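Local coordinates for biofilm-associated surface protein (Staphylococcus aureus, PDB 7C7U) that is a cell wall-anchored, calcium-binding surface protein that probably acts as a switch modulating functional amyloid and biofilm formation, at residues G67-I72 with D171-K176. Numbering follows the deposited sequence.
Sequences GNRYKI and DSRENK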
loop_
_atom_site.group_PDB
_atom_site.type_symbol
_atom_site.label_atom_id
_atom_site.label_comp_id
_atom_site.label_asym_id
_atom_site.label_seq_id
_atom_site.Cartn_x
_atom_site.Cartn_y
_atom_site.Cartn_z
ATOM N N GLY A 67 3.959 23.243 15.769
ATOM C CA GLY A 67 5.011 22.252 15.724
ATOM C C GLY A 67 5.434 21.932 14.302
ATOM O O GLY A 67 4.842 22.380 13.321
ATOM N N ASN A 68 6.482 21.120 14.197
ATOM C CA ASN A 68 6.989 20.670 12.908
ATOM C C ASN A 68 6.624 19.219 12.617
ATOM O O ASN A 68 7.271 18.581 11.780
ATOM C CB ASN A 68 8.505 20.875 12.825
ATOM C CG ASN A 68 9.269 20.033 13.830
ATOM O OD1 ASN A 68 8.872 19.923 14.992
ATOM N ND2 ASN A 68 10.367 19.430 13.385
ATOM N N ARG A 69 5.608 18.681 13.296
ATOM C CA ARG A 69 5.232 17.291 13.064
ATOM C C ARG A 69 4.751 17.076 11.635
ATOM O O ARG A 69 5.134 16.096 10.984
ATOM C CB ARG A 69 4.146 16.852 14.042
ATOM C CG ARG A 69 3.744 15.394 13.862
ATOM C CD ARG A 69 2.560 15.015 14.728
ATOM N NE ARG A 69 2.113 13.655 14.451
ATOM C CZ ARG A 69 1.227 12.994 15.190
ATOM N NH1 ARG A 69 0.692 13.572 16.259
ATOM N NH2 ARG A 69 0.879 11.756 14.864
ATOM N N TYR A 70 3.933 17.989 11.116
ATOM C CA TYR A 70 3.285 17.789 9.828
ATOM C C TYR A 70 4.007 18.585 8.750
ATOM O O TYR A 70 4.264 19.783 8.914
ATOM C CB TYR A 70 1.809 18.170 9.904
ATOM C CG TYR A 70 1.023 17.223 10.774
ATOM C CD1 TYR A 70 0.826 15.912 10.386
ATOM C CD2 TYR A 70 0.499 17.633 11.996
ATOM C CE1 TYR A 70 0.121 15.034 11.173
ATOM C CE2 TYR A 70 -0.216 16.750 12.803
ATOM C CZ TYR A 70 -0.401 15.456 12.380
ATOM O OH TYR A 70 -1.100 14.558 13.154
ATOM N N LYS A 71 4.314 17.914 7.645
ATOM C CA LYS A 71 5.127 18.459 6.572
ATOM C C LYS A 71 4.323 18.525 5.281
ATOM O O LYS A 71 3.345 17.803 5.098
ATOM C CB LYS A 71 6.371 17.594 6.336
ATOM C CG LYS A 71 7.115 17.182 7.604
ATOM C CD LYS A 71 8.238 18.166 7.875
ATOM C CE LYS A 71 8.902 17.910 9.213
ATOM N NZ LYS A 71 9.683 19.108 9.651
ATOM N N ILE A 72 4.755 19.397 4.379
ATOM C CA ILE A 72 4.208 19.459 3.030
ATOM C C ILE A 72 5.152 18.687 2.117
ATOM O O ILE A 72 6.358 18.954 2.088
ATOM C CB ILE A 72 4.036 20.912 2.571
ATOM C CG1 ILE A 72 2.972 21.606 3.421
ATOM C CG2 ILE A 72 3.683 20.983 1.096
ATOM C CD1 ILE A 72 2.923 23.096 3.154
ATOM N N ASP A 171 2.587 13.004 8.000
ATOM C CA ASP A 171 2.799 12.861 9.442
ATOM C C ASP A 171 4.212 12.336 9.627
ATOM O O ASP A 171 4.485 11.159 9.377
ATOM C CB ASP A 171 1.751 11.920 10.033
ATOM C CG ASP A 171 1.878 11.729 11.559
ATOM O OD1 ASP A 171 2.951 12.004 12.146
ATOM O OD2 ASP A 171 0.879 11.281 12.163
ATOM N N SER A 172 5.131 13.207 10.047
ATOM C CA SER A 172 6.525 12.785 10.148
ATOM C C SER A 172 6.762 11.859 11.333
ATOM O O SER A 172 7.784 11.165 11.362
ATOM C CB SER A 172 7.457 13.989 10.243
ATOM O OG SER A 172 7.297 14.635 11.484
ATOM N N ARG A 173 5.853 11.838 12.312
ATOM C CA ARG A 173 5.986 10.874 13.397
ATOM C C ARG A 173 5.661 9.465 12.914
ATOM O O ARG A 173 6.335 8.502 13.296
ATOM C CB ARG A 173 5.089 11.268 14.573
ATOM C CG ARG A 173 5.198 10.320 15.774
ATOM C CD ARG A 173 4.267 10.723 16.906
ATOM N NE ARG A 173 4.453 12.113 17.315
ATOM C CZ ARG A 173 3.723 12.718 18.249
ATOM N NH1 ARG A 173 2.760 12.049 18.869
ATOM N NH2 ARG A 173 3.950 13.991 18.558
ATOM N N GLU A 174 4.660 9.325 12.042
ATOM C CA GLU A 174 4.230 8.013 11.576
ATOM C C GLU A 174 4.730 7.666 10.177
ATOM O O GLU A 174 4.591 6.507 9.762
ATOM C CB GLU A 174 2.698 7.917 11.594
ATOM C CG GLU A 174 2.038 8.375 12.881
ATOM C CD GLU A 174 0.533 8.152 12.863
ATOM O OE1 GLU A 174 0.012 7.722 11.811
ATOM O OE2 GLU A 174 -0.132 8.400 13.894
ATOM N N ASN A 175 5.335 8.618 9.460
ATOM C CA ASN A 175 5.701 8.446 8.051
ATOM C C ASN A 175 4.508 7.948 7.235
ATOM O O ASN A 175 4.612 7.013 6.439
ATOM C CB ASN A 175 6.902 7.504 7.899
ATOM C CG ASN A 175 7.524 7.548 6.500
ATOM O OD1 ASN A 175 7.525 8.590 5.836
ATOM N ND2 ASN A 175 8.060 6.412 6.051
ATOM N N LYS A 176 3.358 8.592 7.439
ATOM C CA LYS A 176 2.135 8.272 6.715
ATOM C C LYS A 176 1.550 9.522 6.076
ATOM O O LYS A 176 1.814 10.648 6.506
ATOM C CB LYS A 176 1.087 7.625 7.627
ATOM C CG LYS A 176 1.602 6.377 8.333
ATOM C CD LYS A 176 0.462 5.425 8.596
ATOM C CE LYS A 176 0.972 4.024 8.887
ATOM N NZ LYS A 176 -0.155 3.062 8.919
#
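Arg69 grips the carboxylate of Asp171 side-on. Its NE donates to Asp171 OD1 at 3.0 Å, nearly straight, and its NH2 to Asp171 OD2 at 2.7 Å, more bent. The planes are 60° apart. NE meets OD1 from above the carboxylate plane, while NH2 meets OD2 on its syn side. With CG anti to the backbone N (chi1 -179°), the extended Arg69 chain carries its guanidinium to Asp171. Arg173 stacks flat on one guanidinium face, centres 4.0 Å apart; Tyr70 OH lies over the opposite face. A long salt bridge joins Arg69 NH2 to Glu174 OE2 at 3.6 Å. The two carboxylates probably offset the like charges of the stacked arginines. Arg69 O accepts twice from Ser172, from OG at 2.7 Å and from N at 3.0 Å. The Tyr70 ring meets Asp171 obliquely, CE1 of Tyr70 lying 3.7 Å from CB of Asp171. Glu174 N binds Asp171 OD1 from the face opposite Arg69 NE, fixing the carboxylate in an Asx motif. Farther out, Asn29 holds Tyr70 OH and Thr27 holds Glu174 OE1. Tyr70 and Asp171 form an antiparallel non-hydrogen-bonded pair where strands 70-76 and 163-171 meet. Asn175 and Lys176 face Asp171 in a G1 beta bulge in the turn from strand 163-171 into strand 176-178.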